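Local coordinates for protein polyporopepsin (Irpex lacteus, PDB 1WKR) that cleaves peptide bonds with broad specificity and clots milk, as a fungal aspartic endopeptidase of the pepsin family that pepstatin inhibits, at residues 2-7 and 159-164; 140-145 and 317-322; 248-253 and 271-276. All coordinates share one frame; numbering follows the deposited sequence.

How the interactions relate
Interactions 1 and 2 lie side by side, their centres 9 Å apart, in the antiparallel layer that joins the two lobes of the pepsin-like fold. Strands 142-146 and 155-162 are neighbours in it, so the layer runs 3-9, 155-162, 142-146, 316-321; Thr161 N probably bonds to Ala144 O and Gly163 N to Leu142 O. Along the chain their segments alternate, 2-7, 140-145, 159-164, 317-322, which ties the N-terminal strand to one near the C-terminus beneath the catalytic aspartates Asp32 and Asp212. Interaction 3 (248-253 with 271-276) falls between the two halves of interaction 2 in sequence, but sits about 31 Å from it, centre to centre, in the C-terminal lobe.

Interaction 1: residues 2-7 and 159-164; sequences AGSVPA and ELTFGA
Glu159 lies across from Pro6 and reaches toward Ser4, in the antiparallel pairing of strands 3-9 and 155-162 in the interlobe layer of the pepsin fold. Its CG stands anti to the backbone N (chi1 -176°), which runs the side chain alongside Ser4, CG lying 3.8 Å from Ser4 CB. A water donates to Glu159 OE2 at 2.9 Å and also binds Ser4 OG, bridging the two residues. Next, Leu160 faces Val5 in a hydrogen-bonded pair: Leu160 N gives to Val5 O, and Val5 N returns a bond to Leu160 O. Their side chains lie side by side and point the same way, Val5 CG1 reaching Leu160 CB at 3.9 Å, while Leu160 CD1 meets Ala7 CB. This face is apolar; Val16 adjoins Val5, and Leu143 adjoins Leu160. Thr161 returns to the Ser4 and Glu159 face, where Thr161 OG1 and Ser4 OG share a hydrogen bond of 2.8 Å that either hydroxyl may donate. Phe162 then pairs with Gly3, Phe162 N giving to Gly3 O at 2.9 Å and Gly3 N to Phe162 O, and Gly3 O also sits at the edge of the Phe162 ring. Beyond Gly163, Ala164 CB touches Ala2 CB at 3.7 Å.

Interaction 2: residues 140-145 and 317-322; sequences TNLLAV and YSVYDT
Val145 O is gripped by two donors, Ser318 N at 3.2 Å and a water at 2.8 Å. The same water accepts from Ser318 OG, which in turn takes a hydrogen bond from Tyr320 OH, so a short polar chain runs from the backbone to the phenol. Two bonds thus fix Ser318 OG in its chi1 56° position, between its own N and carbonyl carbon. Val145 N gives to Ser318 O, closing this hydrogen-bonded pair. Two residues on, Tyr320 N donates to Leu143 O at 2.8 Å with the N-H almost in line, and Leu143 N returns a bond to Tyr320 O from 25° off the carbonyl plane. Leu143 O also lies at the edge of the Tyr320 ring, in its plane, while Val145 CG2 comes obliquely to ring atom CE1 at 3.7 Å. This is the antiparallel pairing of strands 142-146 and 316-321 in the interlobe layer of pepsin-like proteases; the side chain of Tyr320 lies about 7 Å from that of Asp212 and meets Trp189 edge-to-face. On the other face, Leu142 CD1 rests against Val319 CG1 at 3.7 Å and near the Asp321 carboxylate, whose OD2 pairs with Arg326. A chi1 of -172° swings the Tyr317 ring away from its own N and back past Val145 O, bringing OH within 3.2 Å of Ala144 CB. That hydroxyl accepts a hydrogen bond from Asp166 N and also binds a water that donates weakly to Ala144 O. At the far end Thr322 N makes a weak bond to Asn141 O, and a water links Asn141 OD1 to Thr322 OG1, while Asn141 ND2 donates to Asp130 OD1 and lies 3.6 Å from Thr322 CG2.

Interaction 3: residues 248-253 and 271-276; sequences AQYANL and AQIWPR
Helix 247-251 in the C-terminal lobe of this pepsin-like protease packs against the loop between strands 263-267 and 289-295, through side chains alone. Tyr250 on the helix side and Ile273 on the loop side meet at its centre, crossing at about a right angle. Tyr250, at chi1 177°, extends off the helix to the loop, and its CE1 lies 3.7 Å from Ile273 CG2; Ile273 CD1 approaches that ring atom at 4.0 Å. The guanidinium of Arg276 comes obliquely to the CE2 side of the ring, NH1 3.9 Å from Tyr250 CE2, with the two planes 66° apart, so this is no parallel stack. Arg276 bends at chi3 (-75°), which brings the group over Ile273: Ile273 CD1 sits 3.3 Å above one guanidinium face, offset toward the rim. The charge of Arg276 is held by the chain's C-terminal carboxylate, NE forming a salt bridge to Asn340 OXT. Tyr250 OH accepts from Asn270 ND2. Losing the ring to an alanine here is likely to leave Ile273 CG2 and the Arg276 guanidinium without their partner, and Asn270 ND2 without its acceptor. Just past the helix, Leu253 crosses Gln272 obliquely, CD1 lying 3.8 Å from Gln272 OE1, and its CD2 adds a looser contact with Ile273 CG2. The Gln272 amide is held at both ends, OE1 by Tyr228 OH and NE2 by the carbonyls of Gln254 and Leu267. Strand 289-295 lies beside the contact: Val289 touches both Tyr250 and Ile273, and Leu291 packs on Ile273, while the loop backbone bonds to that strand through Gln272 with Ile292 and Trp274 with Tyr290.

Interaction 1: residues 2-7 and 159-164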
ATOM      1  N   ALA A   2     -13.701  12.159 -12.989  1.00  7.54           N
ATOM      2  CA  ALA A   2     -12.701  11.136 -12.485  1.00  7.26           C
ATOM      3  C   ALA A   2     -11.560  11.065 -13.441  1.00  8.58           C
ATOM      4  O   ALA A   2     -11.615  11.454 -14.656  1.00  9.16           O
ATOM      5  CB  ALA A   2     -13.368   9.787 -12.373  1.00  7.31           C
ATOM      6  N   GLY A   3     -10.396  10.621 -12.936  1.00  7.40           N
ATOM      7  CA  GLY A   3      -9.225  10.466 -13.804  1.00  7.72           C
ATOM      8  C   GLY A   3      -8.303   9.440 -13.219  1.00  7.32           C
ATOM      9  O   GLY A   3      -8.282   9.189 -11.990  1.00  7.18           O
ATOM     10  N   SER A   4      -7.512   8.850 -14.087  1.00  7.66           N
ATOM     11  CA  SER A   4      -6.544   7.760 -13.724  1.00  7.66           C
ATOM     12  C   SER A   4      -5.158   8.203 -13.952  1.00  8.39           C
ATOM     13  O   SER A   4      -4.840   9.131 -14.770  1.00  9.29           O
ATOM     14  CB  SER A   4      -6.852   6.517 -14.412  1.00  9.09           C
ATOM     15  OG  SER A   4      -8.117   5.924 -14.090  1.00 10.49           O
ATOM     16  N   VAL A   5      -4.189   7.503 -13.349  1.00  7.09           N
ATOM     17  CA  VAL A   5      -2.754   7.637 -13.578  1.00  7.83           C
ATOM     18  C   VAL A   5      -2.131   6.283 -13.602  1.00  6.89           C
ATOM     19  O   VAL A   5      -2.477   5.425 -12.741  1.00  6.56           O
ATOM     20  CB  VAL A   5      -2.060   8.580 -12.622  1.00 10.62           C
ATOM     21  CG1 VAL A   5      -2.156   8.136 -11.287  1.00 12.17           C
ATOM     22  CG2 VAL A   5      -0.698   8.828 -12.926  1.00 13.89           C
ATOM     23  N   PRO A   6      -1.253   5.940 -14.508  1.00  6.10           N
ATOM     24  CA  PRO A   6      -0.549   4.603 -14.481  1.00  6.35           C
ATOM     25  C   PRO A   6       0.370   4.566 -13.302  1.00  6.32           C
ATOM     26  O   PRO A   6       0.836   5.563 -12.801  1.00  6.95           O
ATOM     27  CB  PRO A   6       0.252   4.613 -15.808  1.00  7.33           C
ATOM     28  CG  PRO A   6      -0.289   5.716 -16.585  1.00 11.91           C
ATOM     29  CD  PRO A   6      -0.808   6.770 -15.682  1.00  7.37           C
ATOM     30  N   ALA A   7       0.637   3.342 -12.854  1.00  5.65           N
ATOM     31  CA  ALA A   7       1.555   3.124 -11.711  1.00  6.02           C
ATOM     32  C   ALA A   7       2.512   1.976 -12.090  1.00  5.17           C
ATOM     33  O   ALA A   7       2.158   1.021 -12.784  1.00  5.98           O
ATOM     34  CB  ALA A   7       0.736   2.749 -10.459  1.00  6.50           C
ATOM     35  N   GLU A 159      -2.580   0.973 -11.869  1.00  4.56           N
ATOM     36  CA  GLU A 159      -3.407   2.175 -12.127  1.00  4.98           C
ATOM     37  C   GLU A 159      -3.975   2.681 -10.840  1.00  4.63           C
ATOM     38  O   GLU A 159      -4.425   1.906  -9.999  1.00  5.27           O
ATOM     39  CB  GLU A 159      -4.549   1.856 -13.134  1.00  5.89           C
ATOM     40  CG  GLU A 159      -5.381   3.097 -13.509  1.00  7.47           C
ATOM     41  CD  GLU A 159      -6.466   2.685 -14.424  1.00  8.01           C
ATOM     42  OE1 GLU A 159      -7.461   2.040 -13.953  1.00  7.96           O
ATOM     43  OE2 GLU A 159      -6.423   3.061 -15.591  1.00 12.26           O
ATOM     44  N   LEU A 160      -3.982   3.984 -10.684  1.00  4.19           N
ATOM     45  CA  LEU A 160      -4.802   4.699  -9.656  1.00  4.41           C
ATOM     46  C   LEU A 160      -5.933   5.372 -10.351  1.00  5.03           C
ATOM     47  O   LEU A 160      -5.690   6.082 -11.352  1.00  6.03           O
ATOM     48  CB  LEU A 160      -3.982   5.727  -8.887  1.00  5.86           C
ATOM     49  CG  LEU A 160      -3.142   5.161  -7.739  1.00  9.14           C
ATOM     50  CD1 LEU A 160      -2.323   3.995  -7.974  1.00 11.20           C
ATOM     51  CD2 LEU A 160      -2.456   6.369  -7.011  1.00 10.61           C
ATOM     52  N   THR A 161      -7.139   5.262  -9.836  1.00  4.36           N
ATOM     53  CA  THR A 161      -8.298   6.008 -10.395  1.00  4.36           C
ATOM     54  C   THR A 161      -8.880   6.807  -9.243  1.00  4.36           C
ATOM     55  O   THR A 161      -9.278   6.267  -8.194  1.00  4.80           O
ATOM     56  CB  THR A 161      -9.372   5.106 -10.983  1.00  5.53           C
ATOM     57  OG1 THR A 161      -8.752   4.236 -11.986  1.00  6.62           O
ATOM     58  CG2 THR A 161     -10.432   5.895 -11.676  1.00  7.02           C
ATOM     59  N   PHE A 162      -8.932   8.108  -9.425  1.00  4.67           N
ATOM     60  CA  PHE A 162      -9.509   9.028  -8.430  1.00  4.27           C
ATOM     61  C   PHE A 162     -10.955   9.356  -8.843  1.00  4.44           C
ATOM     62  O   PHE A 162     -11.198   9.866  -9.948  1.00  5.79           O
ATOM     63  CB  PHE A 162      -8.707  10.329  -8.383  1.00  4.47           C
ATOM     64  CG  PHE A 162      -7.308  10.118  -7.793  1.00  5.01           C
ATOM     65  CD1 PHE A 162      -7.136  10.188  -6.404  1.00  5.31           C
ATOM     66  CD2 PHE A 162      -6.222   9.820  -8.593  1.00  5.62           C
ATOM     67  CE1 PHE A 162      -5.866  10.036  -5.839  1.00  5.59           C
ATOM     68  CE2 PHE A 162      -4.968   9.596  -7.968  1.00  6.14           C
ATOM     69  CZ  PHE A 162      -4.801   9.719  -6.622  1.00  6.52           C
ATOM     70  N   GLY A 163     -11.875   9.039  -7.966  1.00  4.81           N
ATOM     71  CA  GLY A 163     -13.274   9.445  -8.152  1.00  5.80           C
ATOM     72  C   GLY A 163     -14.164   8.383  -8.784  1.00  6.54           C
ATOM     73  O   GLY A 163     -15.361   8.667  -8.947  1.00  7.64           O
ATOM     74  N   ALA A 164     -13.620   7.218  -9.128  1.00  5.67           N
ATOM     75  CA  ALA A 164     -14.404   6.147  -9.778  1.00  6.15           C
ATOM     76  C   ALA A 164     -13.605   4.864  -9.687  1.00  5.34           C
ATOM     77  O   ALA A 164     -12.415   4.865  -9.385  1.00  6.01           O
ATOM     78  CB  ALA A 164     -14.617   6.485 -11.245  1.00  7.34           C
TER
HETATM   79  O   HOH W   1      -8.531   4.557 -16.977  1.00 33.04           O

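Interaction 2: residues 140-145 and 317-322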
ATOM      1  N   THR A 140     -16.765  11.806  -6.478  1.00  6.47           N
ATOM      2  CA  THR A 140     -16.948  11.267  -5.079  1.00  6.22           C
ATOM      3  C   THR A 140     -15.546  11.079  -4.531  1.00  5.11           C
ATOM      4  O   THR A 140     -14.557  11.082  -5.275  1.00  5.41           O
ATOM      5  CB  THR A 140     -17.795  10.022  -5.101  1.00  6.96           C
ATOM      6  OG1 THR A 140     -18.168   9.703  -3.755  1.00  8.16           O
ATOM      7  CG2 THR A 140     -17.085   8.817  -5.754  1.00  8.13           C
ATOM      8  N   ASN A 141     -15.462  11.042  -3.205  1.00  4.54           N
ATOM      9  CA  ASN A 141     -14.155  11.072  -2.548  1.00  4.48           C
ATOM     10  C   ASN A 141     -13.679   9.671  -2.347  1.00  3.93           C
ATOM     11  O   ASN A 141     -13.977   8.969  -1.369  1.00  4.33           O
ATOM     12  CB  ASN A 141     -14.266  11.854  -1.229  1.00  5.35           C
ATOM     13  CG  ASN A 141     -12.920  12.193  -0.654  1.00  4.37           C
ATOM     14  OD1 ASN A 141     -11.896  11.651  -1.078  1.00  5.82           O
ATOM     15  ND2 ASN A 141     -12.909  13.100   0.346  1.00  5.76           N
ATOM     16  N   LEU A 142     -12.950   9.166  -3.376  1.00  4.74           N
ATOM     17  CA  LEU A 142     -12.596   7.758  -3.506  1.00  4.78           C
ATOM     18  C   LEU A 142     -11.357   7.635  -4.339  1.00  4.65           C
ATOM     19  O   LEU A 142     -11.145   8.372  -5.286  1.00  4.47           O
ATOM     20  CB  LEU A 142     -13.808   7.089  -4.124  1.00  8.29           C
ATOM     21  CG  LEU A 142     -13.763   5.621  -4.560  1.00  9.01           C
ATOM     22  CD1 LEU A 142     -15.163   5.023  -4.487  1.00 10.49           C
ATOM     23  CD2 LEU A 142     -13.080   5.474  -5.938  1.00  7.57           C
ATOM     24  N   LEU A 143     -10.576   6.575  -4.028  1.00  3.96           N
ATOM     25  CA  LEU A 143      -9.427   6.148  -4.814  1.00  3.90           C
ATOM     26  C   LEU A 143      -9.564   4.665  -5.034  1.00  4.01           C
ATOM     27  O   LEU A 143      -9.807   3.937  -4.095  1.00  4.55           O
ATOM     28  CB  LEU A 143      -8.111   6.450  -4.015  1.00  4.87           C
ATOM     29  CG  LEU A 143      -6.868   5.766  -4.620  1.00  4.69           C
ATOM     30  CD1 LEU A 143      -6.491   6.278  -5.987  1.00  6.30           C
ATOM     31  CD2 LEU A 143      -5.692   5.984  -3.659  1.00  7.08           C
ATOM     32  N   ALA A 144      -9.336   4.170  -6.250  1.00  3.55           N
ATOM     33  CA  ALA A 144      -9.342   2.732  -6.549  1.00  3.71           C
ATOM     34  C   ALA A 144      -8.024   2.367  -7.145  1.00  3.59           C
ATOM     35  O   ALA A 144      -7.475   3.075  -8.042  1.00  5.02           O
ATOM     36  CB  ALA A 144     -10.483   2.414  -7.490  1.00  5.17           C
ATOM     37  N   VAL A 145      -7.413   1.258  -6.700  1.00  3.85           N
ATOM     38  CA  VAL A 145      -6.041   0.892  -7.040  1.00  4.17           C
ATOM     39  C   VAL A 145      -6.024  -0.472  -7.683  1.00  3.23           C
ATOM     40  O   VAL A 145      -6.508  -1.469  -7.120  1.00  4.27           O
ATOM     41  CB  VAL A 145      -5.184   0.873  -5.754  1.00  3.78           C
ATOM     42  CG1 VAL A 145      -3.783   0.353  -6.076  1.00  5.44           C
ATOM     43  CG2 VAL A 145      -5.125   2.226  -5.124  1.00  5.50           C
ATOM     44  N   TYR A 317      -8.251  -6.181  -6.621  1.00  3.72           N
ATOM     45  CA  TYR A 317      -8.527  -4.756  -6.865  1.00  3.38           C
ATOM     46  C   TYR A 317      -9.035  -4.140  -5.556  1.00  3.51           C
ATOM     47  O   TYR A 317      -9.838  -4.790  -4.858  1.00  4.06           O
ATOM     48  CB  TYR A 317      -9.612  -4.631  -7.938  1.00  4.18           C
ATOM     49  CG  TYR A 317      -9.871  -3.226  -8.425  1.00  3.99           C
ATOM     50  CD1 TYR A 317      -8.875  -2.506  -9.090  1.00  4.68           C
ATOM     51  CD2 TYR A 317     -11.120  -2.624  -8.293  1.00  5.16           C
ATOM     52  CE1 TYR A 317      -9.099  -1.234  -9.609  1.00  4.45           C
ATOM     53  CE2 TYR A 317     -11.358  -1.372  -8.859  1.00  4.74           C
ATOM     54  CZ  TYR A 317     -10.372  -0.711  -9.484  1.00  4.79           C
ATOM     55  OH  TYR A 317     -10.615   0.558 -10.059  1.00  5.49           O
ATOM     56  N   SER A 318      -8.621  -2.930  -5.233  1.00  3.34           N
ATOM     57  CA  SER A 318      -9.018  -2.324  -3.914  1.00  4.04           C
ATOM     58  C   SER A 318      -9.553  -0.944  -4.117  1.00  3.81           C
ATOM     59  O   SER A 318      -9.118  -0.163  -4.950  1.00  3.77           O
ATOM     60  CB  SER A 318      -7.827  -2.370  -2.958  1.00  3.52           C
ATOM     61  OG  SER A 318      -6.653  -1.739  -3.461  1.00  4.48           O
ATOM     62  N   VAL A 319     -10.566  -0.636  -3.287  1.00  3.66           N
ATOM     63  CA  VAL A 319     -11.307   0.628  -3.352  1.00  3.69           C
ATOM     64  C   VAL A 319     -11.269   1.282  -1.955  1.00  3.81           C
ATOM     65  O   VAL A 319     -11.727   0.707  -1.003  1.00  4.43           O
ATOM     66  CB  VAL A 319     -12.746   0.429  -3.826  1.00  4.56           C
ATOM     67  CG1 VAL A 319     -13.437   1.804  -3.940  1.00  5.19           C
ATOM     68  CG2 VAL A 319     -12.791  -0.339  -5.173  1.00  5.64           C
ATOM     69  N   TYR A 320     -10.752   2.507  -1.922  1.00  3.35           N
ATOM     70  CA  TYR A 320     -10.514   3.248  -0.686  1.00  3.94           C
ATOM     71  C   TYR A 320     -11.546   4.408  -0.720  1.00  3.45           C
ATOM     72  O   TYR A 320     -11.339   5.413  -1.381  1.00  3.62           O
ATOM     73  CB  TYR A 320      -9.091   3.767  -0.624  1.00  4.09           C
ATOM     74  CG  TYR A 320      -8.087   2.630  -0.742  1.00  3.07           C
ATOM     75  CD1 TYR A 320      -7.688   2.177  -1.973  1.00  3.72           C
ATOM     76  CD2 TYR A 320      -7.623   1.974   0.387  1.00  4.48           C
ATOM     77  CE1 TYR A 320      -6.867   1.065  -2.129  1.00  4.07           C
ATOM     78  CE2 TYR A 320      -6.743   0.846   0.249  1.00  3.96           C
ATOM     79  CZ  TYR A 320      -6.418   0.445  -1.008  1.00  4.27           C
ATOM     80  OH  TYR A 320      -5.581  -0.677  -1.154  1.00  5.11           O
ATOM     81  N   ASP A 321     -12.703   4.164  -0.107  1.00  3.98           N
ATOM     82  CA  ASP A 321     -13.854   5.080  -0.254  1.00  3.88           C
ATOM     83  C   ASP A 321     -13.967   5.978   0.974  1.00  3.78           C
ATOM     84  O   ASP A 321     -14.428   5.545   2.025  1.00  4.20           O
ATOM     85  CB  ASP A 321     -15.094   4.185  -0.453  1.00  4.85           C
ATOM     86  CG  ASP A 321     -16.355   4.972  -0.730  1.00  4.31           C
ATOM     87  OD1 ASP A 321     -16.383   6.202  -0.520  1.00  5.05           O
ATOM     88  OD2 ASP A 321     -17.361   4.359  -1.166  1.00  4.58           O
ATOM     89  N   THR A 322     -13.480   7.191   0.828  1.00  3.89           N
ATOM     90  CA  THR A 322     -13.573   8.170   1.940  1.00  4.13           C
ATOM     91  C   THR A 322     -14.985   8.653   2.187  1.00  4.61           C
ATOM     92  O   THR A 322     -15.432   8.703   3.315  1.00  4.79           O
ATOM     93  CB  THR A 322     -12.655   9.387   1.671  1.00  3.70           C
ATOM     94  OG1 THR A 322     -11.278   8.893   1.678  1.00  4.74           O
ATOM     95  CG2 THR A 322     -12.816  10.462   2.786  1.00  4.69           C
TER
HETATM   96  O   HOH W   2     -17.566   7.193  -2.879  1.00 11.21           O
HETATM   97  O   HOH W   3      -9.967  11.004   0.709  1.00  5.81           O
HETATM   98  O   HOH W   4      -8.354   1.837 -10.661  1.00  7.76           O
HETATM   99  O   HOH W   5      -5.275  -3.197  -5.284  1.00  4.32           O

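Interaction 3: residues 248-253 and 271-276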
ATOM      1  N   ALA A 248       8.876 -29.837  -2.683  1.00  7.18           N
ATOM      2  CA  ALA A 248       7.731 -30.583  -2.276  1.00  7.45           C
ATOM      3  C   ALA A 248       6.750 -29.765  -1.491  1.00  6.92           C
ATOM      4  O   ALA A 248       5.532 -29.855  -1.591  1.00  7.73           O
ATOM      5  CB  ALA A 248       8.163 -31.823  -1.433  1.00  9.33           C
ATOM      6  N   GLN A 249       7.278 -28.902  -0.560  1.00  6.21           N
ATOM      7  CA  GLN A 249       6.374 -28.106   0.249  1.00  6.98           C
ATOM      8  C   GLN A 249       5.629 -27.048  -0.637  1.00  5.44           C
ATOM      9  O   GLN A 249       4.471 -26.812  -0.342  1.00  6.34           O
ATOM     10  CB  GLN A 249       7.201 -27.332   1.326  1.00  6.63           C
ATOM     11  CG  GLN A 249       7.659 -28.329   2.438  1.00  7.52           C
ATOM     12  CD  GLN A 249       8.714 -27.636   3.329  1.00  7.56           C
ATOM     13  OE1 GLN A 249       9.340 -26.663   2.983  1.00  7.29           O
ATOM     14  NE2 GLN A 249       8.814 -28.191   4.562  1.00  9.60           N
ATOM     15  N   TYR A 250       6.262 -26.534  -1.662  1.00  4.89           N
ATOM     16  CA  TYR A 250       5.526 -25.635  -2.575  1.00  4.62           C
ATOM     17  C   TYR A 250       4.447 -26.398  -3.324  1.00  4.77           C
ATOM     18  O   TYR A 250       3.325 -25.935  -3.439  1.00  4.70           O
ATOM     19  CB  TYR A 250       6.453 -24.913  -3.531  1.00  4.61           C
ATOM     20  CG  TYR A 250       5.647 -24.046  -4.494  1.00  4.52           C
ATOM     21  CD1 TYR A 250       4.917 -22.931  -4.035  1.00  4.48           C
ATOM     22  CD2 TYR A 250       5.513 -24.376  -5.846  1.00  4.66           C
ATOM     23  CE1 TYR A 250       4.106 -22.181  -4.861  1.00  4.79           C
ATOM     24  CE2 TYR A 250       4.724 -23.612  -6.706  1.00  5.01           C
ATOM     25  CZ  TYR A 250       4.015 -22.519  -6.177  1.00  4.24           C
ATOM     26  OH  TYR A 250       3.221 -21.795  -7.014  1.00  5.97           O
ATOM     27  N   ALA A 251       4.787 -27.629  -3.774  1.00  5.21           N
ATOM     28  CA  ALA A 251       3.766 -28.423  -4.471  1.00  4.80           C
ATOM     29  C   ALA A 251       2.539 -28.667  -3.611  1.00  4.50           C
ATOM     30  O   ALA A 251       1.424 -28.724  -4.077  1.00  5.34           O
ATOM     31  CB  ALA A 251       4.355 -29.726  -4.928  1.00  5.24           C
ATOM     32  N   ASN A 252       2.734 -28.795  -2.290  1.00  4.97           N
ATOM     33  CA  ASN A 252       1.684 -29.007  -1.310  1.00  5.60           C
ATOM     34  C   ASN A 252       1.114 -27.772  -0.695  1.00  5.52           C
ATOM     35  O   ASN A 252       0.212 -27.836   0.171  1.00  6.60           O
ATOM     36  CB  ASN A 252       2.218 -29.952  -0.206  1.00  7.52           C
ATOM     37  CG  ASN A 252       2.323 -31.365  -0.703  1.00  7.92           C
ATOM     38  OD1 ASN A 252       1.382 -31.934  -1.226  1.00 11.01           O
ATOM     39  ND2 ASN A 252       3.524 -31.873  -0.609  1.00 12.58           N
ATOM     40  N   LEU A 253       1.593 -26.594  -1.074  1.00  4.68           N
ATOM     41  CA  LEU A 253       1.111 -25.325  -0.495  1.00  4.75           C
ATOM     42  C   LEU A 253      -0.339 -25.084  -0.839  1.00  4.62           C
ATOM     43  O   LEU A 253      -0.708 -25.138  -2.017  1.00  6.06           O
ATOM     44  CB  LEU A 253       1.999 -24.183  -0.981  1.00  4.30           C
ATOM     45  CG  LEU A 253       1.705 -22.785  -0.378  1.00  4.01           C
ATOM     46  CD1 LEU A 253       1.880 -22.735   1.119  1.00  5.45           C
ATOM     47  CD2 LEU A 253       2.578 -21.713  -1.048  1.00  4.68           C
ATOM     48  N   ALA A 271       0.335 -16.974  -5.450  1.00  3.37           N
ATOM     49  CA  ALA A 271       0.270 -15.595  -4.925  1.00  3.73           C
ATOM     50  C   ALA A 271       1.043 -15.452  -3.635  1.00  3.36           C
ATOM     51  O   ALA A 271       1.359 -14.308  -3.230  1.00  3.94           O
ATOM     52  CB  ALA A 271      -1.188 -15.229  -4.662  1.00  3.42           C
ATOM     53  N   GLN A 272       1.332 -16.543  -2.923  1.00  3.21           N
ATOM     54  CA  GLN A 272       2.060 -16.495  -1.643  1.00  3.23           C
ATOM     55  C   GLN A 272       3.546 -16.476  -1.799  1.00  3.45           C
ATOM     56  O   GLN A 272       4.245 -16.401  -0.790  1.00  4.05           O
ATOM     57  CB  GLN A 272       1.654 -17.696  -0.777  1.00  3.98           C
ATOM     58  CG  GLN A 272       0.236 -17.550  -0.184  1.00  3.57           C
ATOM     59  CD  GLN A 272      -0.211 -18.839   0.461  1.00  3.75           C
ATOM     60  OE1 GLN A 272       0.382 -19.302   1.442  1.00  5.85           O
ATOM     61  NE2 GLN A 272      -1.210 -19.460  -0.093  1.00  4.99           N
ATOM     62  N   ILE A 273       4.061 -16.529  -3.037  1.00  3.84           N
ATOM     63  CA  ILE A 273       5.525 -16.607  -3.252  1.00  3.98           C
ATOM     64  C   ILE A 273       6.016 -15.382  -3.984  1.00  4.32           C
ATOM     65  O   ILE A 273       5.298 -14.736  -4.756  1.00  4.60           O
ATOM     66  CB  ILE A 273       5.968 -17.938  -3.946  1.00  4.10           C
ATOM     67  CG1 ILE A 273       5.773 -17.885  -5.469  1.00  4.37           C
ATOM     68  CG2 ILE A 273       5.275 -19.105  -3.263  1.00  4.75           C
ATOM     69  CD1 ILE A 273       6.292 -19.125  -6.173  1.00  5.03           C
ATOM     70  N   TRP A 274       7.313 -15.033  -3.742  1.00  4.06           N
ATOM     71  CA  TRP A 274       7.991 -13.976  -4.460  1.00  4.19           C
ATOM     72  C   TRP A 274       8.200 -14.398  -5.922  1.00  4.19           C
ATOM     73  O   TRP A 274       8.442 -15.624  -6.143  1.00  4.78           O
ATOM     74  CB  TRP A 274       9.329 -13.687  -3.765  1.00  4.83           C
ATOM     75  CG  TRP A 274      10.132 -12.588  -4.349  1.00  6.13           C
ATOM     76  CD1 TRP A 274      11.049 -12.656  -5.318  1.00  6.73           C
ATOM     77  CD2 TRP A 274      10.018 -11.180  -4.008  1.00  8.02           C
ATOM     78  NE1 TRP A 274      11.540 -11.395  -5.653  1.00  8.04           N
ATOM     79  CE2 TRP A 274      10.903 -10.503  -4.860  1.00  8.30           C
ATOM     80  CE3 TRP A 274       9.228 -10.446  -3.133  1.00 10.10           C
ATOM     81  CZ2 TRP A 274      11.055  -9.051  -4.851  1.00 10.48           C
ATOM     82  CZ3 TRP A 274       9.400  -9.063  -3.035  1.00 11.85           C
ATOM     83  CH2 TRP A 274      10.245  -8.379  -3.927  1.00 11.07           C
ATOM     84  N   PRO A 275       8.110 -13.527  -6.889  1.00  4.38           N
ATOM     85  CA  PRO A 275       8.347 -13.936  -8.299  1.00  4.74           C
ATOM     86  C   PRO A 275       9.730 -14.543  -8.467  1.00  5.23           C
ATOM     87  O   PRO A 275      10.761 -13.873  -8.295  1.00  5.86           O
ATOM     88  CB  PRO A 275       8.191 -12.614  -9.067  1.00  5.90           C
ATOM     89  CG  PRO A 275       8.325 -11.499  -8.072  1.00  6.74           C
ATOM     90  CD  PRO A 275       7.745 -12.101  -6.802  1.00  6.03           C
ATOM     91  N   ARG A 276       9.757 -15.849  -8.800  1.00  5.48           N
ATOM     92  CA  ARG A 276      11.015 -16.578  -8.741  1.00  5.76           C
ATOM     93  C   ARG A 276      12.052 -16.125  -9.775  1.00  6.91           C
ATOM     94  O   ARG A 276      13.267 -16.181  -9.455  1.00  8.04           O
ATOM     95  CB  ARG A 276      10.762 -18.062  -8.898  1.00  6.01           C
ATOM     96  CG  ARG A 276      10.123 -18.649  -7.644  1.00  5.73           C
ATOM     97  CD  ARG A 276       9.685 -20.088  -7.797  1.00  5.68           C
ATOM     98  NE  ARG A 276       8.450 -20.168  -8.612  1.00  5.27           N
ATOM     99  CZ  ARG A 276       7.729 -21.294  -8.734  1.00  5.24           C
ATOM    100  NH1 ARG A 276       8.169 -22.449  -8.236  1.00  6.29           N
ATOM    101  NH2 ARG A 276       6.550 -21.253  -9.335  1.00  5.64           N
TER